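PDB 2DQL: Pex protein from Anabaena sp. PCC 7120, which is associated with the cyanobacterial circadian clock and, as a winged-helix member of the PadR-like family, probably binds DNA as a transcriptional regulator. Local coordinates for residues A[35-40]-A[84-89]; A[73-78]-A[88-93]. One frame throughout, in Å; residues are numbered along the deposited sequence.

Interaction 1 of 2, residues A[35-40]-A[84-89]; sequences ESYGTE and RPRRMY. With PO4 (phosphate ion), chain C.
Y37 and R86 lie flat on one another where the wing strand of this PadR-like winged-helix fold passes the start of helix 38-48. The guanidinium of R86 is nearly parallel to the phenol ring, 7° between planes, its CZ 3.8 Å from the Y37 ring centroid in a cation-pi stack, while R86 CD sits almost over the middle of the same face. A bend at chi3 (-78°) folds the R86 chain over the ring, and O2 of a phosphate ion, probably from the crystallisation liquor, lies in the guanidinium plane at its edge, where R86 NE gives it a straight 2.9 Å hydrogen bond. E40 CB covers the opposite face of Y37. M88 runs alongside the ring and approaches it obliquely, SD 3.9 Å from Y37 CD2, a Met-aromatic contact; its methyl CE turns to the E35 carboxylate, whose OE1 is bound by Y75 and Q90. The backbones are joined by a single antiparallel hydrogen-bonded pair, S36 with Y89, S36 N giving to Y89 O and Y89 N to S36 O. Y37 holds the N-cap position, and one water next to it accepts from G38 N and donates to R87 O at 2.6 Å.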
ATOM      1  N   GLU A  35     -26.746 -10.962   0.139  1.00 15.96           N
ATOM      2  CA  GLU A  35     -25.721 -11.970   0.374  1.00 16.53           C
ATOM      3  C   GLU A  35     -24.721 -12.055  -0.759  1.00 16.49           C
ATOM      4  O   GLU A  35     -25.059 -11.862  -1.927  1.00 16.37           O
ATOM      5  CB  GLU A  35     -26.358 -13.347   0.590  1.00 17.81           C
ATOM      6  CG  GLU A  35     -27.170 -13.849  -0.591  1.00 20.27           C
ATOM      7  CD  GLU A  35     -27.580 -15.300  -0.438  1.00 21.82           C
ATOM      8  OE1 GLU A  35     -27.644 -15.781   0.711  1.00 23.28           O
ATOM      9  OE2 GLU A  35     -27.849 -15.956  -1.467  1.00 23.78           O
ATOM     10  N   SER A  36     -23.477 -12.344  -0.405  1.00 16.03           N
ATOM     11  CA  SER A  36     -22.435 -12.459  -1.406  1.00 15.97           C
ATOM     12  C   SER A  36     -21.467 -13.547  -0.991  1.00 16.27           C
ATOM     13  O   SER A  36     -21.679 -14.235   0.008  1.00 15.82           O
ATOM     14  CB  SER A  36     -21.700 -11.123  -1.568  1.00 16.27           C
ATOM     15  OG  SER A  36     -20.862 -11.148  -2.713  1.00 16.40           O
ATOM     16  N   TYR A  37     -20.398 -13.694  -1.760  1.00 16.23           N
ATOM     17  CA  TYR A  37     -19.399 -14.709  -1.482  1.00 16.71           C
ATOM     18  C   TYR A  37     -18.017 -14.190  -1.860  1.00 16.94           C
ATOM     19  O   TYR A  37     -17.900 -13.225  -2.608  1.00 16.89           O
ATOM     20  CB  TYR A  37     -19.738 -16.004  -2.238  1.00 17.12           C
ATOM     21  CG  TYR A  37     -19.985 -15.854  -3.726  1.00 17.93           C
ATOM     22  CD1 TYR A  37     -19.038 -16.289  -4.658  1.00 18.41           C
ATOM     23  CD2 TYR A  37     -21.179 -15.318  -4.206  1.00 18.39           C
ATOM     24  CE1 TYR A  37     -19.280 -16.194  -6.032  1.00 19.03           C
ATOM     25  CE2 TYR A  37     -21.429 -15.219  -5.575  1.00 19.38           C
ATOM     26  CZ  TYR A  37     -20.477 -15.661  -6.481  1.00 19.77           C
ATOM     27  OH  TYR A  37     -20.733 -15.579  -7.835  1.00 21.04           O
ATOM     28  N   GLY A  38     -16.982 -14.838  -1.333  1.00 17.11           N
ATOM     29  CA  GLY A  38     -15.610 -14.413  -1.575  1.00 17.60           C
ATOM     30  C   GLY A  38     -15.199 -14.015  -2.982  1.00 18.19           C
ATOM     31  O   GLY A  38     -14.765 -12.884  -3.219  1.00 18.02           O
ATOM     32  N   THR A  39     -15.324 -14.936  -3.928  1.00 18.90           N
ATOM     33  CA  THR A  39     -14.920 -14.633  -5.290  1.00 19.98           C
ATOM     34  C   THR A  39     -15.670 -13.443  -5.874  1.00 19.77           C
ATOM     35  O   THR A  39     -15.092 -12.646  -6.610  1.00 19.74           O
ATOM     36  CB  THR A  39     -15.092 -15.860  -6.209  1.00 20.78           C
ATOM     37  OG1 THR A  39     -16.482 -16.145  -6.395  1.00 23.36           O
ATOM     38  CG2 THR A  39     -14.418 -17.059  -5.589  1.00 21.29           C
ATOM     39  N   GLU A  40     -16.950 -13.309  -5.536  1.00 19.23           N
ATOM     40  CA  GLU A  40     -17.748 -12.202  -6.051  1.00 19.47           C
ATOM     41  C   GLU A  40     -17.316 -10.883  -5.424  1.00 18.78           C
ATOM     42  O   GLU A  40     -17.258  -9.853  -6.099  1.00 19.12           O
ATOM     43  CB  GLU A  40     -19.233 -12.437  -5.771  1.00 20.57           C
ATOM     44  CG  GLU A  40     -20.141 -11.380  -6.375  1.00 22.89           C
ATOM     45  CD  GLU A  40     -21.609 -11.704  -6.192  1.00 24.35           C
ATOM     46  OE1 GLU A  40     -22.090 -11.672  -5.040  1.00 25.93           O
ATOM     47  OE2 GLU A  40     -22.280 -11.998  -7.203  1.00 26.29           O
ATOM     48  N   ARG A  84     -19.730 -28.471  -6.379  1.00 26.43           N
ATOM     49  CA  ARG A  84     -19.166 -27.789  -5.213  1.00 25.68           C
ATOM     50  C   ARG A  84     -20.103 -26.739  -4.640  1.00 24.79           C
ATOM     51  O   ARG A  84     -20.580 -25.863  -5.363  1.00 24.85           O
ATOM     52  CB  ARG A  84     -17.836 -27.114  -5.573  1.00 25.73           C
ATOM     53  CG  ARG A  84     -17.116 -26.444  -4.391  1.00 26.03           C
ATOM     54  CD  ARG A  84     -15.964 -25.578  -4.892  1.00 27.08           C
ATOM     55  NE  ARG A  84     -15.088 -25.028  -3.850  1.00 27.14           N
ATOM     56  CZ  ARG A  84     -15.456 -24.163  -2.902  1.00 28.08           C
ATOM     57  NH1 ARG A  84     -16.705 -23.726  -2.824  1.00 27.67           N
ATOM     58  NH2 ARG A  84     -14.552 -23.705  -2.041  1.00 28.03           N
ATOM     59  N   PRO A  85     -20.388 -26.817  -3.329  1.00 23.79           N
ATOM     60  CA  PRO A  85     -21.277 -25.826  -2.721  1.00 23.29           C
ATOM     61  C   PRO A  85     -20.538 -24.495  -2.641  1.00 22.80           C
ATOM     62  O   PRO A  85     -19.318 -24.437  -2.821  1.00 22.53           O
ATOM     63  CB  PRO A  85     -21.574 -26.423  -1.348  1.00 23.50           C
ATOM     64  CG  PRO A  85     -20.319 -27.159  -1.030  1.00 23.66           C
ATOM     65  CD  PRO A  85     -19.984 -27.835  -2.345  1.00 23.41           C
ATOM     66  N   ARG A  86     -21.280 -23.431  -2.371  1.00 22.39           N
ATOM     67  CA  ARG A  86     -20.710 -22.094  -2.284  1.00 21.94           C
ATOM     68  C   ARG A  86     -20.912 -21.514  -0.886  1.00 21.53           C
ATOM     69  O   ARG A  86     -22.000 -21.594  -0.327  1.00 21.25           O
ATOM     70  CB  ARG A  86     -21.378 -21.210  -3.343  1.00 22.30           C
ATOM     71  CG  ARG A  86     -21.031 -19.739  -3.293  1.00 22.25           C
ATOM     72  CD  ARG A  86     -21.657 -19.016  -4.480  1.00 22.78           C
ATOM     73  NE  ARG A  86     -20.900 -19.238  -5.708  1.00 23.06           N
ATOM     74  CZ  ARG A  86     -21.321 -18.893  -6.921  1.00 23.54           C
ATOM     75  NH1 ARG A  86     -22.506 -18.314  -7.077  1.00 23.83           N
ATOM     76  NH2 ARG A  86     -20.551 -19.116  -7.979  1.00 23.98           N
ATOM     77  N   ARG A  87     -19.858 -20.939  -0.314  1.00 20.98           N
ATOM     78  CA  ARG A  87     -19.958 -20.347   1.016  1.00 20.15           C
ATOM     79  C   ARG A  87     -20.468 -18.909   0.887  1.00 20.01           C
ATOM     80  O   ARG A  87     -19.783 -18.048   0.330  1.00 19.74           O
ATOM     81  CB  ARG A  87     -18.592 -20.358   1.701  1.00 20.90           C
ATOM     82  CG  ARG A  87     -18.616 -19.973   3.175  1.00 21.58           C
ATOM     83  CD  ARG A  87     -19.340 -21.018   4.008  1.00 23.89           C
ATOM     84  NE  ARG A  87     -19.283 -20.736   5.442  1.00 24.29           N
ATOM     85  CZ  ARG A  87     -20.017 -21.374   6.350  1.00 25.03           C
ATOM     86  NH1 ARG A  87     -20.859 -22.323   5.976  1.00 25.58           N
ATOM     87  NH2 ARG A  87     -19.913 -21.062   7.635  1.00 25.76           N
ATOM     88  N   MET A  88     -21.667 -18.665   1.405  1.00 18.96           N
ATOM     89  CA  MET A  88     -22.297 -17.348   1.340  1.00 18.32           C
ATOM     90  C   MET A  88     -22.231 -16.599   2.664  1.00 18.07           C
ATOM     91  O   MET A  88     -22.204 -17.204   3.732  1.00 18.27           O
ATOM     92  CB  MET A  88     -23.763 -17.498   0.942  1.00 18.44           C
ATOM     93  CG  MET A  88     -24.000 -18.262  -0.354  1.00 18.52           C
ATOM     94  SD  MET A  88     -23.401 -17.401  -1.816  1.00 19.29           S
ATOM     95  CE  MET A  88     -24.318 -15.883  -1.716  1.00 18.15           C
ATOM     96  N   TYR A  89     -22.230 -15.273   2.584  1.00 16.60           N
ATOM     97  CA  TYR A  89     -22.178 -14.429   3.770  1.00 16.44           C
ATOM     98  C   TYR A  89     -23.322 -13.424   3.757  1.00 16.49           C
ATOM     99  O   TYR A  89     -23.715 -12.946   2.698  1.00 16.48           O
ATOM    100  CB  TYR A  89     -20.853 -13.663   3.813  1.00 15.62           C
ATOM    101  CG  TYR A  89     -19.644 -14.562   3.897  1.00 15.69           C
ATOM    102  CD1 TYR A  89     -19.248 -15.113   5.113  1.00 15.76           C
ATOM    103  CD2 TYR A  89     -18.923 -14.901   2.750  1.00 15.82           C
ATOM    104  CE1 TYR A  89     -18.159 -15.989   5.185  1.00 15.68           C
ATOM    105  CE2 TYR A  89     -17.835 -15.778   2.812  1.00 16.14           C
ATOM    106  CZ  TYR A  89     -17.462 -16.317   4.034  1.00 15.92           C
ATOM    107  OH  TYR A  89     -16.404 -17.204   4.096  1.00 16.27           O
TER
HETATM  108  P   PO4 C 201     -16.998 -20.068  -5.295  0.75 31.12           P
HETATM  109  O1  PO4 C 201     -16.609 -18.911  -6.140  0.75 31.19           O
HETATM  110  O2  PO4 C 201     -18.334 -20.554  -5.724  0.75 30.95           O
HETATM  111  O3  PO4 C 201     -16.016 -21.167  -5.442  0.75 31.42           O
HETATM  112  O4  PO4 C 201     -17.058 -19.657  -3.862  0.75 31.45           O
HETATM  113  O   HOH W   1     -17.303 -17.476  -0.319  1.00 17.63           O

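Interaction 2 of 2, residues A[73-78]-A[88-93]; sequences TGYWKK and MYQVSP
The beta hairpin that forms the wing of the winged helix is zipped together here, strand 73-77 running antiparallel to strand 88-91. T73 with Q90 and Y75 with M88 are hydrogen-bonded pairs, each closed by two backbone bonds: T73 N reaches Q90 O at 2.8 Å and M88 N reaches Y75 O at 2.9 Å, with the return bonds a little longer. Between them G74 and Y89 make a non-hydrogen-bonded pair, in which G74 CA comes within 3.2 Å of M88 O as a CA-H...O contact and also lies near CD1 of the Y89 ring.

On the face carrying T73, Y75, M88 and Q90, the Y75 ring lies beside M88, which lays its CB over the ring face, 4.0 Å from the centroid, as a CH-pi contact. With chi1 at 80°, CG of Y75 stands between its own backbone N and carbonyl carbon, bringing the ring across to the partner strand and its OH to E35. A serine in place of Y75 would probably leave M88 CB without its aromatic cover and E35 without one of its hydrogen-bond partners. K77 crosses M88 obliquely, its CB 3.6 Å from M88 CG. Farther along, a water links T73 OG1 to V91 O, and T73 CG2 rests 3.6 Å from S92 OG, which is bonded to R70 O. Y89, on the other face, is buried: its ring packs on Y60, I63 and E67 of helix 56-68 and on L31 of helix 20-31, while the Y75 and M88 face meets E35 and Y37 ahead of helix 38-48.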
ATOM      1  N   THR A  73     -22.866 -13.622   9.073  1.00 16.61           N
ATOM      2  CA  THR A  73     -23.122 -15.041   9.261  1.00 16.66           C
ATOM      3  C   THR A  73     -22.766 -15.729   7.953  1.00 16.93           C
ATOM      4  O   THR A  73     -22.956 -15.170   6.876  1.00 16.56           O
ATOM      5  CB  THR A  73     -24.612 -15.339   9.566  1.00 17.15           C
ATOM      6  OG1 THR A  73     -25.426 -14.846   8.496  1.00 17.79           O
ATOM      7  CG2 THR A  73     -25.044 -14.675  10.861  1.00 17.79           C
ATOM      8  N   GLY A  74     -22.232 -16.937   8.049  1.00 16.91           N
ATOM      9  CA  GLY A  74     -21.892 -17.665   6.847  1.00 16.95           C
ATOM     10  C   GLY A  74     -22.678 -18.956   6.798  1.00 17.58           C
ATOM     11  O   GLY A  74     -23.060 -19.484   7.841  1.00 17.55           O
ATOM     12  N   TYR A  75     -22.940 -19.451   5.594  1.00 18.05           N
ATOM     13  CA  TYR A  75     -23.665 -20.703   5.426  1.00 18.98           C
ATOM     14  C   TYR A  75     -23.339 -21.289   4.057  1.00 19.38           C
ATOM     15  O   TYR A  75     -22.862 -20.582   3.170  1.00 18.74           O
ATOM     16  CB  TYR A  75     -25.177 -20.476   5.581  1.00 19.52           C
ATOM     17  CG  TYR A  75     -25.871 -19.921   4.358  1.00 20.72           C
ATOM     18  CD1 TYR A  75     -26.405 -20.772   3.392  1.00 21.28           C
ATOM     19  CD2 TYR A  75     -25.993 -18.547   4.166  1.00 20.97           C
ATOM     20  CE1 TYR A  75     -27.045 -20.271   2.264  1.00 21.64           C
ATOM     21  CE2 TYR A  75     -26.632 -18.033   3.038  1.00 21.29           C
ATOM     22  CZ  TYR A  75     -27.155 -18.902   2.093  1.00 21.44           C
ATOM     23  OH  TYR A  75     -27.781 -18.410   0.973  1.00 22.30           O
ATOM     24  N   TRP A  76     -23.582 -22.588   3.894  1.00 20.27           N
ATOM     25  CA  TRP A  76     -23.306 -23.259   2.630  1.00 21.83           C
ATOM     26  C   TRP A  76     -24.510 -23.280   1.711  1.00 23.07           C
ATOM     27  O   TRP A  76     -25.612 -23.639   2.126  1.00 23.50           O
ATOM     28  CB  TRP A  76     -22.850 -24.698   2.877  1.00 21.77           C
ATOM     29  CG  TRP A  76     -21.495 -24.796   3.463  1.00 22.49           C
ATOM     30  CD1 TRP A  76     -21.178 -25.090   4.757  1.00 22.55           C
ATOM     31  CD2 TRP A  76     -20.256 -24.584   2.780  1.00 22.92           C
ATOM     32  NE1 TRP A  76     -19.815 -25.074   4.923  1.00 22.92           N
ATOM     33  CE2 TRP A  76     -19.225 -24.766   3.727  1.00 23.04           C
ATOM     34  CE3 TRP A  76     -19.917 -24.255   1.460  1.00 22.82           C
ATOM     35  CZ2 TRP A  76     -17.870 -24.634   3.394  1.00 23.55           C
ATOM     36  CZ3 TRP A  76     -18.572 -24.123   1.128  1.00 23.25           C
ATOM     37  CH2 TRP A  76     -17.565 -24.312   2.093  1.00 23.17           C
ATOM     38  N   LYS A  77     -24.289 -22.913   0.454  1.00 24.06           N
ATOM     39  CA  LYS A  77     -25.363 -22.889  -0.524  1.00 25.60           C
ATOM     40  C   LYS A  77     -25.075 -23.840  -1.680  1.00 26.42           C
ATOM     41  O   LYS A  77     -23.974 -23.848  -2.231  1.00 25.91           O
ATOM     42  CB  LYS A  77     -25.544 -21.466  -1.055  1.00 25.97           C
ATOM     43  CG  LYS A  77     -26.690 -21.304  -2.033  1.00 27.45           C
ATOM     44  CD  LYS A  77     -26.832 -19.854  -2.463  1.00 28.06           C
ATOM     45  CE  LYS A  77     -28.047 -19.659  -3.359  1.00 29.25           C
ATOM     46  NZ  LYS A  77     -28.166 -18.247  -3.824  1.00 29.99           N
ATOM     47  N   LYS A  78     -26.064 -24.654  -2.034  1.00 27.66           N
ATOM     48  CA  LYS A  78     -25.902 -25.584  -3.143  1.00 28.97           C
ATOM     49  C   LYS A  78     -26.370 -24.880  -4.413  1.00 29.47           C
ATOM     50  O   LYS A  78     -27.477 -24.342  -4.460  1.00 29.53           O
ATOM     51  CB  LYS A  78     -26.731 -26.853  -2.913  1.00 29.72           C
ATOM     52  CG  LYS A  78     -26.569 -27.904  -4.011  1.00 30.79           C
ATOM     53  CD  LYS A  78     -25.104 -28.293  -4.191  1.00 31.70           C
ATOM     54  CE  LYS A  78     -24.931 -29.364  -5.260  1.00 32.59           C
ATOM     55  NZ  LYS A  78     -25.568 -30.651  -4.864  1.00 33.31           N
ATOM     56  N   MET A  88     -21.667 -18.665   1.405  1.00 18.96           N
ATOM     57  CA  MET A  88     -22.297 -17.348   1.340  1.00 18.32           C
ATOM     58  C   MET A  88     -22.231 -16.599   2.664  1.00 18.07           C
ATOM     59  O   MET A  88     -22.204 -17.204   3.732  1.00 18.27           O
ATOM     60  CB  MET A  88     -23.763 -17.498   0.942  1.00 18.44           C
ATOM     61  CG  MET A  88     -24.000 -18.262  -0.354  1.00 18.52           C
ATOM     62  SD  MET A  88     -23.401 -17.401  -1.816  1.00 19.29           S
ATOM     63  CE  MET A  88     -24.318 -15.883  -1.716  1.00 18.15           C
ATOM     64  N   TYR A  89     -22.230 -15.273   2.584  1.00 16.60           N
ATOM     65  CA  TYR A  89     -22.178 -14.429   3.770  1.00 16.44           C
ATOM     66  C   TYR A  89     -23.322 -13.424   3.757  1.00 16.49           C
ATOM     67  O   TYR A  89     -23.715 -12.946   2.698  1.00 16.48           O
ATOM     68  CB  TYR A  89     -20.853 -13.663   3.813  1.00 15.62           C
ATOM     69  CG  TYR A  89     -19.644 -14.562   3.897  1.00 15.69           C
ATOM     70  CD1 TYR A  89     -19.248 -15.113   5.113  1.00 15.76           C
ATOM     71  CD2 TYR A  89     -18.923 -14.901   2.750  1.00 15.82           C
ATOM     72  CE1 TYR A  89     -18.159 -15.989   5.185  1.00 15.68           C
ATOM     73  CE2 TYR A  89     -17.835 -15.778   2.812  1.00 16.14           C
ATOM     74  CZ  TYR A  89     -17.462 -16.317   4.034  1.00 15.92           C
ATOM     75  OH  TYR A  89     -16.404 -17.204   4.096  1.00 16.27           O
ATOM     76  N   GLN A  90     -23.838 -13.107   4.941  1.00 17.09           N
ATOM     77  CA  GLN A  90     -24.921 -12.130   5.093  1.00 17.69           C
ATOM     78  C   GLN A  90     -24.606 -11.283   6.310  1.00 17.39           C
ATOM     79  O   GLN A  90     -23.992 -11.761   7.253  1.00 16.94           O
ATOM     80  CB  GLN A  90     -26.268 -12.810   5.357  1.00 18.98           C
ATOM     81  CG  GLN A  90     -26.782 -13.702   4.264  1.00 20.90           C
ATOM     82  CD  GLN A  90     -28.236 -14.095   4.494  1.00 21.97           C
ATOM     83  OE1 GLN A  90     -28.718 -14.121   5.632  1.00 23.40           O
ATOM     84  NE2 GLN A  90     -28.932 -14.415   3.415  1.00 22.55           N
ATOM     85  N   VAL A  91     -25.027 -10.026   6.308  1.00 16.86           N
ATOM     86  CA  VAL A  91     -24.779  -9.198   7.479  1.00 17.51           C
ATOM     87  C   VAL A  91     -25.673  -9.734   8.594  1.00 17.34           C
ATOM     88  O   VAL A  91     -26.803 -10.149   8.336  1.00 17.32           O
ATOM     89  CB  VAL A  91     -25.161  -7.728   7.234  1.00 17.90           C
ATOM     90  CG1 VAL A  91     -24.894  -6.914   8.485  1.00 18.58           C
ATOM     91  CG2 VAL A  91     -24.381  -7.173   6.070  1.00 19.16           C
ATOM     92  N   SER A  92     -25.171  -9.747   9.823  1.00 17.79           N
ATOM     93  CA  SER A  92     -25.980 -10.214  10.943  1.00 18.28           C
ATOM     94  C   SER A  92     -27.089  -9.185  11.158  1.00 18.80           C
ATOM     95  O   SER A  92     -26.854  -7.982  11.088  1.00 18.26           O
ATOM     96  CB  SER A  92     -25.118 -10.360  12.202  1.00 18.50           C
ATOM     97  OG  SER A  92     -24.152 -11.387  12.030  1.00 19.63           O
ATOM     98  N   PRO A  93     -28.320  -9.651  11.412  1.00 19.30           N
ATOM     99  CA  PRO A  93     -29.468  -8.768  11.628  1.00 20.29           C
ATOM    100  C   PRO A  93     -29.234  -7.580  12.562  1.00 20.92           C
ATOM    101  O   PRO A  93     -29.554  -6.441  12.217  1.00 20.75           O
ATOM    102  CB  PRO A  93     -30.534  -9.725  12.155  1.00 20.30           C
ATOM    103  CG  PRO A  93     -30.225 -10.988  11.421  1.00 20.27           C
ATOM    104  CD  PRO A  93     -28.716 -11.066  11.532  1.00 19.89           C
TER
HETATM  105  O   HOH W   2     -27.427 -12.990   8.774  1.00 19.93           O

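In the fold
From the N terminus the chain leaves helix 20-31, passes through 35-40 and enters helix 38-48, then runs through helix 56-68 before reaching strand 72-77, turning, and coming back along strand 86-91. Interaction 1 closes the long loop, bringing 35-40 against the returning strand across 43 intervening residues. Interaction 2 closes the short hairpin, with only nine residues between its segments. Segment 73-78 lies within the long loop, but 88-93 runs on past 84-89, so the contacts overlap at M88 and Y89 instead of nesting cleanly. E35 OE1 with Y75 OH ties the wing to the residues leading into helix 38-48, while R86 N with K77 O continues the hairpin pairing.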